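Side-chain contacts in glycosyl transferase family 8 (Streptococcus pneumoniae, PDB 5GVV), which transfers galactose from UDP-galactose to the terminal glucose of the already GlcNAc- and glucose-modified serine-rich repeat protein PsrP, as the third step of its O-glycosylation: residues F88-I93 with F141-L146; T116-L121 with D194-Q199; I63-I68 with P94-E99. All coordinates share one frame; numbering follows the deposited sequence.

Contact 1 (F88-I93 with F141-L146); sequences FARYFI and FNAGVL
In the UDP-binding pocket of this GT-A glycosyltransferase, the guanidinium of Arg90 reaches the backbone at Ala143 and Gly144, in the turn that leads into strand 145-149. Arg90 NH2 lies 2.8 Å from Ala143 O, and both that oxygen and Gly144 N sit at the guanidinium's edge, near its plane. Alongside, Ala143 CB comes within 3.5 Å of the same NH2. The reach is long, since the nearest CA atoms, those of Arg90 and Ala143, are 9.7 Å apart. A bend at chi3 (98°) turns the guanidinium so that NH2 faces Ala143 O. Arg90 NE forms a salt bridge with Asp177; NH1 has a weak, long ion pair with Asp106, a manganese ligand, and a weak hydrogen bond with Thr87. Across the contact, the backbone around Ala143 forms an Asx turn, in which Gly144 N donates to Asn142 OD1 over 2.8 Å at an N-H...O angle of 152°, from above the carbonyl plane. With Arg90 touching UDP and Gly144 close to manganese, the arrangement belongs to the nucleotide- and metal-binding site of a GT-A fold, beside the DxD motif formed by Asp106 and Asp108.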
loop_
_atom_site.group_PDB
_atom_site.type_symbol
_atom_site.label_atom_id
_atom_site.label_comp_id
_atom_site.label_asym_id
_atom_site.label_seq_id
_atom_site.Cartn_x
_atom_site.Cartn_y
_atom_site.Cartn_z
ATOM N N PHE A 88 -20.448 -2.918 -2.761
ATOM C CA PHE A 88 -21.608 -3.110 -3.626
ATOM C C PHE A 88 -21.266 -3.150 -5.117
ATOM O O PHE A 88 -22.144 -3.357 -5.956
ATOM C CB PHE A 88 -22.627 -1.995 -3.376
ATOM C CG PHE A 88 -23.147 -1.948 -1.966
ATOM C CD1 PHE A 88 -24.263 -2.691 -1.606
ATOM C CD2 PHE A 88 -22.535 -1.154 -1.005
ATOM C CE1 PHE A 88 -24.756 -2.655 -0.311
ATOM C CE2 PHE A 88 -23.022 -1.109 0.295
ATOM C CZ PHE A 88 -24.134 -1.863 0.642
ATOM N N ALA A 89 -19.993 -2.954 -5.441
ATOM C CA ALA A 89 -19.580 -2.774 -6.830
ATOM C C ALA A 89 -19.740 -4.033 -7.681
ATOM O O ALA A 89 -19.794 -3.955 -8.909
ATOM C CB ALA A 89 -18.148 -2.262 -6.890
ATOM N N ARG A 90 -19.825 -5.191 -7.031
ATOM C CA ARG A 90 -19.940 -6.457 -7.752
ATOM C C ARG A 90 -21.260 -6.566 -8.521
ATOM O O ARG A 90 -21.407 -7.418 -9.401
ATOM C CB ARG A 90 -19.739 -7.649 -6.799
ATOM C CG ARG A 90 -20.715 -7.713 -5.629
ATOM C CD ARG A 90 -20.282 -8.738 -4.577
ATOM N NE ARG A 90 -19.576 -8.112 -3.459
ATOM C CZ ARG A 90 -18.989 -8.784 -2.472
ATOM N NH1 ARG A 90 -18.372 -8.134 -1.493
ATOM N NH2 ARG A 90 -19.012 -10.109 -2.464
ATOM N N TYR A 91 -22.209 -5.691 -8.194
ATOM C CA TYR A 91 -23.476 -5.619 -8.915
ATOM C C TYR A 91 -23.251 -5.303 -10.399
ATOM O O TYR A 91 -23.969 -5.811 -11.267
ATOM C CB TYR A 91 -24.390 -4.545 -8.309
ATOM C CG TYR A 91 -24.893 -4.813 -6.901
ATOM C CD1 TYR A 91 -24.676 -6.035 -6.278
ATOM C CD2 TYR A 91 -25.601 -3.840 -6.200
ATOM C CE1 TYR A 91 -25.138 -6.279 -4.993
ATOM C CE2 TYR A 91 -26.063 -4.074 -4.915
ATOM C CZ TYR A 91 -25.832 -5.298 -4.319
ATOM O OH TYR A 91 -26.293 -5.542 -3.043
ATOM N N PHE A 92 -22.246 -4.473 -10.683
ATOM C CA PHE A 92 -22.027 -3.955 -12.039
ATOM C C PHE A 92 -21.147 -4.855 -12.904
ATOM O O PHE A 92 -20.715 -4.454 -13.984
ATOM C CB PHE A 92 -21.413 -2.552 -11.981
ATOM C CG PHE A 92 -22.253 -1.552 -11.237
ATOM C CD1 PHE A 92 -23.277 -0.873 -11.882
ATOM C CD2 PHE A 92 -22.015 -1.290 -9.893
ATOM C CE1 PHE A 92 -24.053 0.053 -11.202
ATOM C CE2 PHE A 92 -22.785 -0.366 -9.204
ATOM C CZ PHE A 92 -23.805 0.308 -9.860
ATOM N N ILE A 93 -20.882 -6.067 -12.431
ATOM C CA ILE A 93 -20.055 -7.017 -13.181
ATOM C C ILE A 93 -20.463 -7.210 -14.652
ATOM O O ILE A 93 -19.620 -7.080 -15.542
ATOM C CB ILE A 93 -19.919 -8.377 -12.438
ATOM C CG1 ILE A 93 -18.945 -8.242 -11.261
ATOM C CG2 ILE A 93 -19.430 -9.465 -13.378
ATOM C CD1 ILE A 93 -18.919 -9.449 -10.329
ATOM N N PHE A 141 -25.230 -18.527 1.149
ATOM C CA PHE A 141 -23.846 -18.628 0.706
ATOM C C PHE A 141 -23.013 -17.393 1.041
ATOM O O PHE A 141 -23.552 -16.297 1.228
ATOM C CB PHE A 141 -23.795 -18.895 -0.799
ATOM C CG PHE A 141 -24.537 -17.881 -1.628
ATOM C CD1 PHE A 141 -23.930 -16.691 -2.005
ATOM C CD2 PHE A 141 -25.833 -18.133 -2.058
ATOM C CE1 PHE A 141 -24.605 -15.758 -2.776
ATOM C CE2 PHE A 141 -26.517 -17.206 -2.832
ATOM C CZ PHE A 141 -25.901 -16.013 -3.189
ATOM N N ASN A 142 -21.696 -17.570 1.107
ATOM C CA ASN A 142 -20.799 -16.427 1.241
ATOM C C ASN A 142 -20.542 -15.809 -0.131
ATOM O O ASN A 142 -20.306 -16.524 -1.101
ATOM C CB ASN A 142 -19.482 -16.828 1.901
ATOM C CG ASN A 142 -18.522 -15.661 2.036
ATOM O OD1 ASN A 142 -17.783 -15.342 1.106
ATOM N ND2 ASN A 142 -18.530 -15.018 3.197
ATOM N N ALA A 143 -20.577 -14.483 -0.206
ATOM C CA ALA A 143 -20.545 -13.786 -1.490
ATOM C C ALA A 143 -19.139 -13.456 -1.980
ATOM O O ALA A 143 -18.976 -12.873 -3.057
ATOM C CB ALA A 143 -21.373 -12.517 -1.407
ATOM N N GLY A 144 -18.131 -13.820 -1.192
ATOM C CA GLY A 144 -16.757 -13.449 -1.491
ATOM C C GLY A 144 -16.116 -14.227 -2.626
ATOM O O GLY A 144 -15.068 -13.829 -3.148
ATOM N N VAL A 145 -16.724 -15.349 -3.000
ATOM C CA VAL A 145 -16.239 -16.133 -4.134
ATOM C C VAL A 145 -17.437 -16.574 -4.960
ATOM O O VAL A 145 -18.225 -17.417 -4.523
ATOM C CB VAL A 145 -15.466 -17.391 -3.686
ATOM C CG1 VAL A 145 -15.066 -18.229 -4.905
ATOM C CG2 VAL A 145 -14.243 -17.019 -2.861
ATOM N N LEU A 146 -17.587 -15.999 -6.148
ATOM C CA LEU A 146 -18.748 -16.294 -6.974
ATOM C C LEU A 146 -18.336 -16.707 -8.374
ATOM O O LEU A 146 -17.745 -15.912 -9.115
ATOM C CB LEU A 146 -19.679 -15.081 -7.043
ATOM C CG LEU A 146 -20.269 -14.622 -5.713
ATOM C CD1 LEU A 146 -21.065 -13.348 -5.882
ATOM C CD2 LEU A 146 -21.147 -15.708 -5.131
#

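Contact 2 (T116-L121 with D194-Q199); sequences TDLFEL and DQYNFQ
Tyr196 meets helix 116-119 with the CD1-CE1 bond of its ring and with its hydroxyl. Leu118 CB lies 3.8 Å from Tyr196 CE1, an oblique approach, and Leu118 CD2 is 4.0 Å from Tyr196 CD1. The two side chains run past each other in opposite directions, so that the leucine's CB lies nearest CE1 and its CD2 nearest CD1. Leu118 has CG anti to its backbone nitrogen (chi1 173°), directing the side chain along the ring. At the far end, Tyr196 OH comes 3.4 Å from Asp117 CB, so the hydroxyl meets the methylene of the aspartate more closely than its carboxylate, whose plane is turned 77° from the ring. A water accepts from Asp117 N at 3.2 Å and has a weak link to Tyr196 OH, bringing the helix backbone and the phenol to one solvent molecule.

Behind Tyr196, the turn that carries it has a backbone hydrogen bond from Asn197 N to Asp194 O, 3.0 Å, and Gln195 CG covers part of one ring face.

Further out, Leu118 also packs on Leu192 of strand 189-192, an outermost strand of the seven-stranded sheet, and Tyr196 on Leu224. The contact therefore joins the short helix 116-119 to the loop between strand 189-192 and helix 203-208, beside that sheet edge.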
loop_
_atom_site.group_PDB
_atom_site.type_symbol
_atom_site.label_atom_id
_atom_site.label_comp_id
_atom_site.label_asym_id
_atom_site.label_seq_id
_atom_site.Cartn_x
_atom_site.Cartn_y
_atom_site.Cartn_z
ATOM N N THR A 116 -8.111 -24.641 -11.486
ATOM C CA THR A 116 -8.641 -25.209 -12.737
ATOM C C THR A 116 -10.046 -25.810 -12.599
ATOM O O THR A 116 -10.943 -25.492 -13.388
ATOM C CB THR A 116 -7.689 -26.275 -13.323
ATOM O OG1 THR A 116 -6.446 -25.663 -13.696
ATOM C CG2 THR A 116 -8.303 -26.922 -14.550
ATOM N N ASP A 117 -10.229 -26.663 -11.591
ATOM C CA ASP A 117 -11.510 -27.324 -11.333
ATOM C C ASP A 117 -12.632 -26.317 -11.086
ATOM O O ASP A 117 -13.790 -26.568 -11.425
ATOM C CB ASP A 117 -11.397 -28.256 -10.119
ATOM C CG ASP A 117 -10.436 -29.408 -10.347
ATOM O OD1 ASP A 117 -10.197 -29.757 -11.522
ATOM O OD2 ASP A 117 -9.929 -29.973 -9.348
ATOM N N LEU A 118 -12.286 -25.184 -10.479
ATOM C CA LEU A 118 -13.254 -24.125 -10.209
ATOM C C LEU A 118 -13.592 -23.354 -11.483
ATOM O O LEU A 118 -14.759 -23.041 -11.737
ATOM C CB LEU A 118 -12.719 -23.169 -9.138
ATOM C CG LEU A 118 -13.540 -21.906 -8.870
ATOM C CD1 LEU A 118 -14.963 -22.261 -8.488
ATOM C CD2 LEU A 118 -12.895 -21.044 -7.790
ATOM N N PHE A 119 -12.567 -23.056 -12.278
ATOM C CA PHE A 119 -12.741 -22.364 -13.552
ATOM C C PHE A 119 -13.633 -23.173 -14.498
ATOM O O PHE A 119 -14.402 -22.609 -15.284
ATOM C CB PHE A 119 -11.379 -22.155 -14.221
ATOM C CG PHE A 119 -10.528 -21.089 -13.580
ATOM C CD1 PHE A 119 -11.070 -19.856 -13.232
ATOM C CD2 PHE A 119 -9.179 -21.316 -13.347
ATOM C CE1 PHE A 119 -10.276 -18.867 -12.648
ATOM C CE2 PHE A 119 -8.377 -20.338 -12.767
ATOM C CZ PHE A 119 -8.929 -19.112 -12.416
ATOM N N GLU A 120 -13.519 -24.496 -14.418
ATOM C CA GLU A 120 -14.166 -25.389 -15.376
ATOM C C GLU A 120 -15.506 -25.935 -14.897
ATOM O O GLU A 120 -16.098 -26.789 -15.557
ATOM C CB GLU A 120 -13.254 -26.573 -15.698
ATOM C CG GLU A 120 -12.022 -26.234 -16.519
ATOM C CD GLU A 120 -11.115 -27.438 -16.710
ATOM O OE1 GLU A 120 -11.384 -28.490 -16.088
ATOM O OE2 GLU A 120 -10.133 -27.332 -17.478
ATOM N N LEU A 121 -15.972 -25.470 -13.742
ATOM C CA LEU A 121 -17.244 -25.947 -13.211
ATOM C C LEU A 121 -18.377 -25.582 -14.161
ATOM O O LEU A 121 -18.411 -24.470 -14.692
ATOM C CB LEU A 121 -17.506 -25.373 -11.816
ATOM C CG LEU A 121 -18.833 -25.784 -11.173
ATOM C CD1 LEU A 121 -18.923 -27.294 -11.048
ATOM C CD2 LEU A 121 -19.014 -25.133 -9.819
ATOM N N ASP A 194 -16.136 -26.114 0.618
ATOM C CA ASP A 194 -15.651 -25.092 1.543
ATOM C C ASP A 194 -14.242 -24.615 1.188
ATOM O O ASP A 194 -13.894 -23.455 1.424
ATOM C CB ASP A 194 -15.669 -25.607 2.990
ATOM C CG ASP A 194 -17.073 -25.776 3.541
ATOM O OD1 ASP A 194 -17.993 -25.065 3.083
ATOM O OD2 ASP A 194 -17.255 -26.620 4.449
ATOM N N GLN A 195 -13.434 -25.500 0.608
ATOM C CA GLN A 195 -12.039 -25.163 0.322
ATOM C C GLN A 195 -11.882 -24.107 -0.782
ATOM O O GLN A 195 -10.790 -23.562 -0.976
ATOM C CB GLN A 195 -11.225 -26.416 -0.023
ATOM C CG GLN A 195 -11.272 -26.820 -1.499
ATOM C CD GLN A 195 -10.014 -27.562 -1.932
ATOM O OE1 GLN A 195 -8.910 -27.250 -1.474
ATOM N NE2 GLN A 195 -10.173 -28.543 -2.822
ATOM N N TYR A 196 -12.965 -23.813 -1.494
ATOM C CA TYR A 196 -12.926 -22.792 -2.543
ATOM C C TYR A 196 -13.379 -21.430 -2.019
ATOM O O TYR A 196 -13.425 -20.440 -2.759
ATOM C CB TYR A 196 -13.764 -23.227 -3.741
ATOM C CG TYR A 196 -13.095 -24.295 -4.575
ATOM C CD1 TYR A 196 -11.944 -24.007 -5.291
ATOM C CD2 TYR A 196 -13.616 -25.580 -4.650
ATOM C CE1 TYR A 196 -11.326 -24.964 -6.058
ATOM C CE2 TYR A 196 -13.003 -26.550 -5.416
ATOM C CZ TYR A 196 -11.857 -26.233 -6.119
ATOM O OH TYR A 196 -11.234 -27.187 -6.890
ATOM N N ASN A 197 -13.713 -21.404 -0.734
ATOM C CA ASN A 197 -14.002 -20.174 -0.004
ATOM C C ASN A 197 -13.930 -20.513 1.479
ATOM O O ASN A 197 -14.955 -20.565 2.167
ATOM C CB ASN A 197 -15.389 -19.639 -0.358
ATOM C CG ASN A 197 -15.635 -18.234 0.175
ATOM O OD1 ASN A 197 -14.894 -17.729 1.021
ATOM N ND2 ASN A 197 -16.697 -17.609 -0.306
ATOM N N PHE A 198 -12.717 -20.766 1.959
ATOM C CA PHE A 198 -12.511 -21.250 3.319
ATOM C C PHE A 198 -12.405 -20.055 4.255
ATOM O O PHE A 198 -11.376 -19.358 4.295
ATOM C CB PHE A 198 -11.248 -22.109 3.381
ATOM C CG PHE A 198 -11.128 -22.942 4.635
ATOM C CD1 PHE A 198 -10.582 -22.404 5.793
ATOM C CD2 PHE A 198 -11.561 -24.264 4.649
ATOM C CE1 PHE A 198 -10.469 -23.171 6.951
ATOM C CE2 PHE A 198 -11.448 -25.038 5.801
ATOM C CZ PHE A 198 -10.899 -24.487 6.951
ATOM N N GLN A 199 -13.476 -19.821 5.007
ATOM C CA GLN A 199 -13.614 -18.591 5.775
ATOM C C GLN A 199 -12.906 -18.636 7.128
ATOM O O GLN A 199 -13.529 -18.674 8.195
ATOM C CB GLN A 199 -15.094 -18.216 5.884
ATOM C CG GLN A 199 -15.700 -17.913 4.500
ATOM C CD GLN A 199 -17.137 -18.366 4.364
ATOM O OE1 GLN A 199 -17.997 -17.958 5.142
ATOM N NE2 GLN A 199 -17.408 -19.216 3.371
HETATM O O HOH W 1 -8.514 -26.775 -8.910
#

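Contact 3 (I63-I68 with P94-E99); sequences IDCKLI and PDFVTE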
loop_
_atom_site.group_PDB
_atom_site.type_symbol
_atom_site.label_atom_id
_atom_site.label_comp_id
_atom_site.label_asym_id
_atom_site.label_seq_id
_atom_site.Cartn_x
_atom_site.Cartn_y
_atom_site.Cartn_z
ATOM N N ILE A 63 -7.827 -5.509 -16.939
ATOM C CA ILE A 63 -8.819 -4.570 -17.450
ATOM C C ILE A 63 -9.220 -3.581 -16.367
ATOM O O ILE A 63 -9.724 -3.985 -15.317
ATOM C CB ILE A 63 -10.086 -5.306 -17.951
ATOM C CG1 ILE A 63 -9.703 -6.539 -18.774
ATOM C CG2 ILE A 63 -10.973 -4.356 -18.753
ATOM C CD1 ILE A 63 -8.928 -6.208 -20.044
ATOM N N ASP A 64 -9.004 -2.294 -16.629
ATOM C CA ASP A 64 -9.374 -1.238 -15.690
ATOM C C ASP A 64 -10.840 -0.895 -15.883
ATOM O O ASP A 64 -11.212 -0.275 -16.877
ATOM C CB ASP A 64 -8.495 0.002 -15.912
ATOM C CG ASP A 64 -8.750 1.105 -14.892
ATOM O OD1 ASP A 64 -9.609 0.927 -14.000
ATOM O OD2 ASP A 64 -8.070 2.154 -14.977
ATOM N N CYS A 65 -11.674 -1.306 -14.935
ATOM C CA CYS A 65 -13.097 -1.019 -15.027
ATOM C C CYS A 65 -13.444 0.156 -14.125
ATOM O O CYS A 65 -13.662 -0.009 -12.923
ATOM C CB CYS A 65 -13.915 -2.258 -14.668
ATOM S SG CYS A 65 -13.545 -3.657 -15.750
ATOM N N LYS A 66 -13.485 1.346 -14.715
ATOM C CA LYS A 66 -13.700 2.569 -13.948
ATOM C C LYS A 66 -15.181 2.849 -13.702
ATOM O O LYS A 66 -15.945 3.119 -14.636
ATOM C CB LYS A 66 -13.029 3.763 -14.642
ATOM C CG LYS A 66 -11.526 3.867 -14.359
ATOM C CD LYS A 66 -11.275 4.088 -12.873
ATOM C CE LYS A 66 -9.830 4.492 -12.575
ATOM N NZ LYS A 66 -8.888 3.340 -12.603
ATOM N N LEU A 67 -15.577 2.780 -12.435
ATOM C CA LEU A 67 -16.945 3.096 -12.049
ATOM C C LEU A 67 -17.093 4.599 -11.827
ATOM O O LEU A 67 -17.368 5.058 -10.715
ATOM C CB LEU A 67 -17.369 2.315 -10.801
ATOM C CG LEU A 67 -17.525 0.800 -10.955
ATOM C CD1 LEU A 67 -16.182 0.145 -10.842
ATOM C CD2 LEU A 67 -18.453 0.226 -9.910
ATOM N N ILE A 68 -16.908 5.358 -12.899
ATOM C CA ILE A 68 -17.011 6.807 -12.838
ATOM C C ILE A 68 -18.215 7.250 -13.656
ATOM O O ILE A 68 -18.285 6.991 -14.859
ATOM C CB ILE A 68 -15.733 7.474 -13.377
ATOM C CG1 ILE A 68 -14.511 6.985 -12.590
ATOM C CG2 ILE A 68 -15.857 8.991 -13.321
ATOM C CD1 ILE A 68 -13.176 7.470 -13.135
ATOM N N PRO A 94 -21.753 -7.493 -14.924
ATOM C CA PRO A 94 -22.086 -7.750 -16.332
ATOM C C PRO A 94 -22.047 -6.503 -17.216
ATOM O O PRO A 94 -22.270 -6.610 -18.423
ATOM C CB PRO A 94 -23.515 -8.310 -16.257
ATOM C CG PRO A 94 -24.089 -7.710 -15.028
ATOM C CD PRO A 94 -22.938 -7.622 -14.051
ATOM N N ASP A 95 -21.755 -5.343 -16.636
ATOM C CA ASP A 95 -21.612 -4.121 -17.419
ATOM C C ASP A 95 -20.201 -3.977 -17.996
ATOM O O ASP A 95 -19.967 -3.140 -18.875
ATOM C CB ASP A 95 -21.971 -2.892 -16.575
ATOM C CG ASP A 95 -23.458 -2.797 -16.279
ATOM O OD1 ASP A 95 -24.263 -3.213 -17.139
ATOM O OD2 ASP A 95 -23.824 -2.307 -15.187
ATOM N N PHE A 96 -19.268 -4.796 -17.510
ATOM C CA PHE A 96 -17.877 -4.721 -17.950
ATOM C C PHE A 96 -17.357 -6.013 -18.573
ATOM O O PHE A 96 -16.612 -5.979 -19.555
ATOM C CB PHE A 96 -16.964 -4.345 -16.777
ATOM C CG PHE A 96 -17.227 -2.978 -16.212
ATOM C CD1 PHE A 96 -18.026 -2.826 -15.083
ATOM C CD2 PHE A 96 -16.675 -1.845 -16.801
ATOM C CE1 PHE A 96 -18.271 -1.571 -14.551
ATOM C CE2 PHE A 96 -16.914 -0.585 -16.272
ATOM C CZ PHE A 96 -17.715 -0.450 -15.145
ATOM N N VAL A 97 -17.729 -7.149 -17.988
ATOM C CA VAL A 97 -17.191 -8.443 -18.408
ATOM C C VAL A 97 -17.870 -8.949 -19.680
ATOM O O VAL A 97 -19.097 -8.968 -19.766
ATOM C CB VAL A 97 -17.334 -9.490 -17.281
ATOM C CG1 VAL A 97 -16.671 -10.800 -17.678
ATOM C CG2 VAL A 97 -16.717 -8.952 -15.991
ATOM N N THR A 98 -17.071 -9.364 -20.662
ATOM C CA THR A 98 -17.596 -9.780 -21.964
ATOM C C THR A 98 -17.718 -11.295 -22.060
ATOM O O THR A 98 -18.366 -11.819 -22.971
ATOM C CB THR A 98 -16.701 -9.282 -23.119
ATOM O OG1 THR A 98 -15.418 -9.921 -23.046
ATOM C CG2 THR A 98 -16.512 -7.779 -23.035
ATOM N N GLU A 99 -17.096 -12.000 -21.120
ATOM C CA GLU A 99 -17.148 -13.458 -21.117
ATOM C C GLU A 99 -18.470 -13.966 -20.544
ATOM O O GLU A 99 -19.095 -13.301 -19.712
ATOM C CB GLU A 99 -15.963 -14.049 -20.348
ATOM C CG GLU A 99 -14.614 -13.914 -21.059
ATOM C CD GLU A 99 -14.035 -12.509 -21.004
ATOM O OE1 GLU A 99 -14.506 -11.684 -20.192
ATOM O OE2 GLU A 99 -13.096 -12.230 -21.777
#
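Phe96 lays its ring over Cys65, and its atoms can be followed outward along the side chain. Phe96 CB, the first of them, meets sulfur: Cys65 SG is 3.6 Å away. With chi1 at -64°, CG stands beside the backbone nitrogen and anti to the carbonyl carbon, and the ring is carried toward strand 61-66. Phe96 CG then has Cys65 CB and SG at nearly equal range. The next atom on that side, Phe96 CD2, makes the closest approach of the contact, 3.5 Å to Cys65 CB.

Two measurements define the geometry. Cys65 CB stands 3.7 Å from the Phe96 ring centroid and 20° off the ring normal, a CH-pi contact over the face. The Cys65 sulfur is farther out, 4.4 Å from the centroid of Phe96 and 41° off the normal, so its sulfur-aromatic contact is oblique. It is thus the methylene, rather than the sulfur, that covers the face.

At the rim, Phe96 CE2 still looks onto Cys65, whereas CZ, at the tip, is 4.0 Å from Lys66 O. Across the ring from CE2, Phe96 CE1 has Leu67 CG 4.4 Å away, an oblique and looser approach. Leu67 is the centre of an inverse gamma turn, just where the strand ends. Lys66 points away from Phe96 and forms a salt bridge with Asp64, its NZ lying 2.8 Å from Asp64 OD2.

Strand 61-66 is an outermost strand of the seven-stranded sheet, paired in parallel with strand 34-40, whose Tyr37 also touches Cys65. Phe96 packs the loop before strand 101-105 onto this edge, while Asp64 and Lys66 reach helix 45-57.

All three contacts are largely buried, but their chemistry differs. Contact 1 is polar, an arginine reaching a backbone turn beside UDP and manganese; contact 3 is apolar and aromatic, at the 61-66 edge of the seven-stranded sheet. Contact 2, near the opposite edge at 189-192, mixes apolar packing with a weak water link and includes a solvent-exposed aspartate, Asp117. Contacts 1 and 3 join through Leu67, whose CD2 packs on Ala89 and Phe92. Contacts 1 and 2 meet where Asn142 OD1 probably accepts from Asn197 ND2, and Asn197 OD1 hydrogen-bonds to ND1 of the manganese ligand His227. Contacts 2 and 3 do not touch, their nearest atoms being about 10 Å apart.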